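Local coordinates for arginine--tRNA ligase (Campylobacter jejuni, PDB 3FNR), which joins L-arginine to tRNA(Arg) at the expense of ATP, releasing AMP and diphosphate, as a monomeric class I aminoacyl-tRNA synthetase, at residues Leu8-Leu11 with Ala12-Ala15; Phe131-Glu134 with Asn135-Ser138; His247-Ile250 with Pro251-Lys254. The protein carries 1 engineered substitution. One frame throughout, in Å; residues are numbered along the deposited sequence.

In the fold
The three contacts are local and follow one another along the chain without touching. Contact 1 lies in helix 5-17, which packs on helices 371-381 and 425-445 of the DALR anticodon-binding region. Contact 2 opens helix 136-157, in the helical connection between parallel strands 69-76 and 165-167. These two sit on opposite sides of the chain's centre, their own centres about 66 Å apart. Contact 3 belongs to the Rossmann-like catalytic core; its centre is about 48 Å from that of contact 1 and 38 Å from that of contact 2. Strand 237-243 leads into it, and that strand's parallel neighbour 31-35 precedes the active-site 'HIGH' motif. A glycerol, probably from crystallisation, lies about 4 Å from the Y249 side chain.

Contact 1: Leu8-Leu11 with Ala12-Ala15; sequences LNEL and ANQA
One turn of the amino-terminal helix 5-17 brings N9 and N13 onto the same side, a spacing of four residues that sets their amides next to each other. The two nitrogens, N9 ND2 and N13 ND2, stand 3.8 Å apart with the amide planes turned 65° against each other. As both are donors they do not bond directly; water 1 bridges them, accepting from N9 ND2 at 2.9 Å and from N13 ND2 at 3.0 Å. The two amides arrive by different torsions: N9 swings CG anti to the backbone N (chi1 -175°), whereas N13 holds CG beside it (chi1 -80°). E10 flanks the second amide, with OE2 3.7 Å from N13 ND2. Backbone bonds i to i+4 hold the turn, among them N13 N to N9 O at 2.8 Å. L8 and L11 lie against helix 371-381, and A12 and A15 against L434 of helix 425-445. The oxygens N9 OD1 and N13 OD1 both accept from K430 NZ. Two acceptors turned to one ammonium and two donors sharing one water probably settle which way round each amide sits, and K430 of helix 425-445 links helix 5-17 to the anticodon-binding region.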
loop_
_atom_site.group_PDB
_atom_site.type_symbol
_atom_site.label_atom_id
_atom_site.label_comp_id
_atom_site.label_asym_id
_atom_site.label_seq_id
_atom_site.Cartn_x
_atom_site.Cartn_y
_atom_site.Cartn_z
ATOM N N LEU A 8 -27.525 21.874 -4.761
ATOM C CA LEU A 8 -26.969 20.852 -3.868
ATOM C C LEU A 8 -27.931 19.693 -3.589
ATOM O O LEU A 8 -27.504 18.536 -3.495
ATOM C CB LEU A 8 -26.503 21.479 -2.556
ATOM C CG LEU A 8 -25.349 22.493 -2.559
ATOM C CD1 LEU A 8 -25.198 23.099 -1.175
ATOM C CD2 LEU A 8 -24.024 21.875 -3.014
ATOM N N ASN A 9 -29.224 19.997 -3.468
ATOM C CA ASN A 9 -30.238 18.956 -3.287
ATOM C C ASN A 9 -30.308 18.031 -4.497
ATOM O O ASN A 9 -30.447 16.823 -4.343
ATOM C CB ASN A 9 -31.619 19.560 -3.024
ATOM C CG ASN A 9 -32.667 18.510 -2.723
ATOM O OD1 ASN A 9 -32.503 17.688 -1.818
ATOM N ND2 ASN A 9 -33.754 18.534 -3.479
ATOM N N GLU A 10 -30.198 18.601 -5.695
ATOM C CA GLU A 10 -30.175 17.796 -6.913
ATOM C C GLU A 10 -28.974 16.859 -6.942
ATOM O O GLU A 10 -29.118 15.681 -7.266
ATOM C CB GLU A 10 -30.250 18.660 -8.178
ATOM C CG GLU A 10 -31.673 19.114 -8.537
ATOM C CD GLU A 10 -32.726 18.027 -8.324
ATOM O OE1 GLU A 10 -32.665 16.974 -9.004
ATOM O OE2 GLU A 10 -33.618 18.232 -7.469
ATOM N N LEU A 11 -27.807 17.383 -6.565
ATOM C CA LEU A 11 -26.592 16.571 -6.408
ATOM C C LEU A 11 -26.767 15.492 -5.343
ATOM O O LEU A 11 -26.313 14.356 -5.523
ATOM C CB LEU A 11 -25.380 17.449 -6.075
ATOM C CG LEU A 11 -24.841 18.400 -7.154
ATOM C CD1 LEU A 11 -23.524 19.009 -6.697
ATOM C CD2 LEU A 11 -24.652 17.701 -8.504
ATOM N N ALA A 12 -27.436 15.847 -4.245
ATOM C CA ALA A 12 -27.749 14.896 -3.178
ATOM C C ALA A 12 -28.638 13.776 -3.698
ATOM O O ALA A 12 -28.384 12.605 -3.421
ATOM C CB ALA A 12 -28.394 15.594 -2.001
ATOM N N ASN A 13 -29.650 14.133 -4.486
ATOM C CA ASN A 13 -30.535 13.142 -5.093
ATOM C C ASN A 13 -29.803 12.192 -6.035
ATOM O O ASN A 13 -30.085 11.000 -6.046
ATOM C CB ASN A 13 -31.685 13.818 -5.833
ATOM C CG ASN A 13 -32.793 14.275 -4.903
ATOM O OD1 ASN A 13 -32.935 13.775 -3.785
ATOM N ND2 ASN A 13 -33.596 15.223 -5.369
ATOM N N GLN A 14 -28.860 12.721 -6.810
ATOM C CA GLN A 14 -28.067 11.904 -7.737
ATOM C C GLN A 14 -27.140 10.943 -7.005
ATOM O O GLN A 14 -27.003 9.781 -7.396
ATOM C CB GLN A 14 -27.266 12.793 -8.681
ATOM C CG GLN A 14 -28.137 13.514 -9.708
ATOM C CD GLN A 14 -27.469 14.739 -10.303
ATOM O OE1 GLN A 14 -28.145 15.685 -10.721
ATOM N NE2 GLN A 14 -26.135 14.733 -10.341
ATOM N N ALA A 15 -26.518 11.446 -5.942
ATOM C CA ALA A 15 -25.647 10.665 -5.086
ATOM C C ALA A 15 -26.400 9.534 -4.399
ATOM O O ALA A 15 -25.920 8.405 -4.348
ATOM C CB ALA A 15 -25.007 11.568 -4.048
HETATM O O HOH W 1 -35.560 16.250 -3.293
#

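Contact 2: Phe131-Glu134 with Asn135-Ser138; sequences FSEE and NIPS
I136 lays the CG1-CD1 arm of its side chain over the carbonyl of E133, with CG1 and CD1 both 3.4 Å from E133 O. The arm also runs alongside the E133 chain, the two pointing the same way, though E133 CG only brushes its end, 4.1 Å from I136 CD1. I136 also touches Y84 and L88 of helix 80-98. The backbone beneath is a type I beta turn, S132-N135, closed by N135 N donating to S132 O at 3.1 Å. The N-H points fairly straight (155°), but it reaches the oxygen from above the carbonyl plane, 46° out of it. N135 then takes the N-cap position of helix 136-157. Its side chain caps no amide of that helix: ND2 turns back to donate to F130 O, passing 3.7 Å from S132 OG. E134 lies side by side with N135, pointing the same way. E134 CG sits between its own backbone N and carbonyl carbon (chi1 65°), which places it 3.5 Å from N135 N. P137 falls in the first turn of the helix, where amides have no carbonyl of a preceding turn to bond, and its missing N-H therefore costs no helical bond; P137 CD rests 3.8 Å from E134 O. That same carbonyl takes a hydrogen bond from water 2, 2.8 Å from E134 O, and the water is also bonded to S138 OG. Two acidic residues, E133 and E134, just ahead of the helix may interact weakly with its amino end. At the start of the turn, the F131 ring packs against L91 and V94 of helix 80-98 and A122 and F123 of helix 113-126.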
loop_
_atom_site.group_PDB
_atom_site.type_symbol
_atom_site.label_atom_id
_atom_site.label_comp_id
_atom_site.label_asym_id
_atom_site.label_seq_id
_atom_site.Cartn_x
_atom_site.Cartn_y
_atom_site.Cartn_z
ATOM N N PHE A 131 17.610 -33.786 4.747
ATOM C CA PHE A 131 18.313 -32.631 5.294
ATOM C C PHE A 131 19.840 -32.708 5.266
ATOM O O PHE A 131 20.497 -32.950 6.281
ATOM C CB PHE A 131 17.744 -32.251 6.663
ATOM C CG PHE A 131 16.327 -31.782 6.590
ATOM C CD1 PHE A 131 15.278 -32.662 6.822
ATOM C CD2 PHE A 131 16.036 -30.469 6.234
ATOM C CE1 PHE A 131 13.958 -32.237 6.725
ATOM C CE2 PHE A 131 14.717 -30.033 6.137
ATOM C CZ PHE A 131 13.678 -30.922 6.384
ATOM N N SER A 132 20.380 -32.481 4.071
ATOM C CA SER A 132 21.816 -32.353 3.843
ATOM C C SER A 132 22.081 -31.149 2.938
ATOM O O SER A 132 21.153 -30.633 2.305
ATOM C CB SER A 132 22.384 -33.639 3.223
ATOM O OG SER A 132 21.687 -34.012 2.046
ATOM N N GLU A 133 23.346 -30.721 2.874
ATOM C CA GLU A 133 23.771 -29.532 2.112
ATOM C C GLU A 133 23.461 -29.546 0.611
ATOM O O GLU A 133 23.403 -28.486 -0.016
ATOM C CB GLU A 133 25.267 -29.268 2.308
ATOM C CG GLU A 133 25.616 -28.446 3.539
ATOM C CD GLU A 133 26.994 -27.804 3.444
ATOM O OE1 GLU A 133 27.364 -27.324 2.347
ATOM O OE2 GLU A 133 27.707 -27.771 4.471
ATOM N N GLU A 134 23.269 -30.734 0.042
ATOM C CA GLU A 134 22.968 -30.867 -1.384
ATOM C C GLU A 134 21.519 -30.526 -1.724
ATOM O O GLU A 134 21.207 -30.198 -2.871
ATOM C CB GLU A 134 23.354 -32.259 -1.915
ATOM C CG GLU A 134 22.565 -33.427 -1.344
ATOM C CD GLU A 134 23.145 -34.771 -1.748
ATOM O OE1 GLU A 134 22.426 -35.564 -2.397
ATOM O OE2 GLU A 134 24.323 -35.029 -1.420
ATOM N N ASN A 135 20.642 -30.603 -0.727
ATOM C CA ASN A 135 19.223 -30.328 -0.930
ATOM C C ASN A 135 18.787 -28.902 -0.564
ATOM O O ASN A 135 17.593 -28.596 -0.602
ATOM C CB ASN A 135 18.364 -31.368 -0.203
ATOM C CG ASN A 135 18.366 -32.721 -0.899
ATOM O OD1 ASN A 135 18.071 -32.826 -2.092
ATOM N ND2 ASN A 135 18.688 -33.767 -0.150
ATOM N N ILE A 136 19.754 -28.044 -0.219
ATOM C CA ILE A 136 19.480 -26.638 0.125
ATOM C C ILE A 136 18.661 -25.868 -0.929
ATOM O O ILE A 136 17.647 -25.278 -0.565
ATOM C CB ILE A 136 20.765 -25.836 0.523
ATOM C CG1 ILE A 136 21.416 -26.426 1.775
ATOM C CG2 ILE A 136 20.447 -24.349 0.739
ATOM C CD1 ILE A 136 22.773 -25.832 2.094
ATOM N N PRO A 137 19.073 -25.881 -2.225
ATOM C CA PRO A 137 18.233 -25.143 -3.183
ATOM C C PRO A 137 16.872 -25.777 -3.478
ATOM O O PRO A 137 15.967 -25.074 -3.920
ATOM C CB PRO A 137 19.090 -25.088 -4.453
ATOM C CG PRO A 137 20.013 -26.225 -4.348
ATOM C CD PRO A 137 20.253 -26.475 -2.889
ATOM N N SER A 138 16.727 -27.078 -3.236
ATOM C CA SER A 138 15.412 -27.721 -3.291
ATOM C C SER A 138 14.542 -27.266 -2.117
ATOM O O SER A 138 13.322 -27.114 -2.260
ATOM C CB SER A 138 15.541 -29.246 -3.279
ATOM O OG SER A 138 16.126 -29.715 -4.480
HETATM O O HOH W 2 18.809 -29.343 -4.111
#

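Contact 3: His247-Ile250 with Pro251-Lys254; sequences HGYI and PRMK
H247-I250 leaves a 3-10 turn and runs directly into the helix that carries P251-K254. The hand-over is marked by I250 N donating to H247 O at 3.2 Å, and then by K254 N donating to I250 O at 3.1 Å, a nearly linear helical bond (169°); M253 N makes a weak bond to the same oxygen. R252 folds back over the turn. With CG between the backbone N and the carbonyl carbon (chi1 76°) and a further bend at chi3, it carries CD over one face of the Y249 ring, a CH-pi contact 4.1 Å from R252 CD to the ring centroid. Y249 CD2 in turn lies over one face of the guanidinium, toward the guanidinium's rim, the two planes inclined 39°. R252 NH1 bonds only weakly to G248 O and has the like charge of R208 near it. Water 3 reinforces the link: it donates to G248 O at 2.6 Å and accepts from R252 NE at 2.7 Å and from R252 N at 2.9 Å, supplying a partner for a first-turn amide. M253 CE meets the ring too, 3.8 Å from Y249 CE1, while Y249 OH bonds to D223 of helix 219-231. On another flank I250 and K254 lie side by side, I250 CG2 3.8 Å from K254 CE, and K254 NZ bonds to S264 O and L267 O. This turn starts helix 250-258, the helix of a beta-alpha-beta crossover between the parallel neighbours 237-243 and 267-279 in the Rossmann-like catalytic core of class I synthetases.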
loop_
_atom_site.group_PDB
_atom_site.type_symbol
_atom_site.label_atom_id
_atom_site.label_comp_id
_atom_site.label_asym_id
_atom_site.label_seq_id
_atom_site.Cartn_x
_atom_site.Cartn_y
_atom_site.Cartn_z
ATOM N N HIS A 247 17.009 7.278 -2.492
ATOM C CA HIS A 247 16.952 8.474 -3.345
ATOM C C HIS A 247 18.106 8.542 -4.356
ATOM O O HIS A 247 17.893 8.893 -5.521
ATOM C CB HIS A 247 16.911 9.759 -2.502
ATOM C CG HIS A 247 16.792 11.013 -3.317
ATOM N ND1 HIS A 247 17.856 11.864 -3.537
ATOM C CD2 HIS A 247 15.739 11.549 -3.981
ATOM C CE1 HIS A 247 17.461 12.872 -4.296
ATOM N NE2 HIS A 247 16.181 12.705 -4.580
ATOM N N GLY A 248 19.311 8.179 -3.911
ATOM C CA GLY A 248 20.518 8.235 -4.751
ATOM C C GLY A 248 20.542 7.266 -5.924
ATOM O O GLY A 248 21.397 7.360 -6.802
ATOM N N TYR A 249 19.585 6.347 -5.937
ATOM C CA TYR A 249 19.466 5.316 -6.954
ATOM C C TYR A 249 18.598 5.779 -8.127
ATOM O O TYR A 249 18.607 5.160 -9.187
ATOM C CB TYR A 249 18.855 4.083 -6.302
ATOM C CG TYR A 249 19.008 2.779 -7.045
ATOM C CD1 TYR A 249 17.959 2.269 -7.811
ATOM C CD2 TYR A 249 20.180 2.025 -6.943
ATOM C CE1 TYR A 249 18.077 1.053 -8.479
ATOM C CE2 TYR A 249 20.308 0.799 -7.608
ATOM C CZ TYR A 249 19.248 0.324 -8.371
ATOM O OH TYR A 249 19.354 -0.874 -9.034
ATOM N N ILE A 250 17.848 6.865 -7.936
ATOM C CA ILE A 250 16.971 7.399 -8.990
ATOM C C ILE A 250 17.701 7.772 -10.300
ATOM O O ILE A 250 17.306 7.274 -11.354
ATOM C CB ILE A 250 16.022 8.548 -8.488
ATOM C CG1 ILE A 250 15.150 8.062 -7.326
ATOM C CG2 ILE A 250 15.119 9.048 -9.619
ATOM C CD1 ILE A 250 14.249 9.140 -6.713
ATOM N N PRO A 251 18.778 8.599 -10.242
ATOM C CA PRO A 251 19.396 9.030 -11.502
ATOM C C PRO A 251 19.918 7.907 -12.406
ATOM O O PRO A 251 19.799 8.026 -13.621
ATOM C CB PRO A 251 20.566 9.906 -11.038
ATOM C CG PRO A 251 20.154 10.389 -9.709
ATOM C CD PRO A 251 19.491 9.196 -9.096
ATOM N N ARG A 252 20.467 6.836 -11.833
ATOM C CA ARG A 252 20.985 5.716 -12.634
ATOM C C ARG A 252 19.879 4.903 -13.308
ATOM O O ARG A 252 20.103 4.301 -14.356
ATOM C CB ARG A 252 21.908 4.795 -11.818
ATOM C CG ARG A 252 21.210 3.855 -10.850
ATOM C CD ARG A 252 22.180 3.233 -9.859
ATOM N NE ARG A 252 22.592 4.210 -8.862
ATOM C CZ ARG A 252 23.280 3.927 -7.768
ATOM N NH1 ARG A 252 23.593 4.900 -6.928
ATOM N NH2 ARG A 252 23.644 2.682 -7.504
ATOM N N MET A 253 18.684 4.908 -12.723
ATOM C CA MET A 253 17.572 4.196 -13.318
ATOM C C MET A 253 16.948 5.017 -14.439
ATOM O O MET A 253 16.612 4.473 -15.489
ATOM C CB MET A 253 16.559 3.769 -12.250
ATOM C CG MET A 253 15.565 2.655 -12.676
ATOM S SD MET A 253 16.238 1.062 -13.262
ATOM C CE MET A 253 17.628 0.894 -12.201
ATOM N N LYS A 254 16.827 6.327 -14.234
ATOM C CA LYS A 254 16.325 7.224 -15.283
ATOM C C LYS A 254 17.256 7.225 -16.499
ATOM O O LYS A 254 16.791 7.249 -17.643
ATOM C CB LYS A 254 16.165 8.655 -14.756
ATOM C CG LYS A 254 15.296 8.792 -13.522
ATOM C CD LYS A 254 13.825 8.866 -13.856
ATOM C CE LYS A 254 13.076 9.652 -12.792
ATOM N NZ LYS A 254 11.711 10.026 -13.239
HETATM O O HOH W 3 21.921 6.816 -9.340
#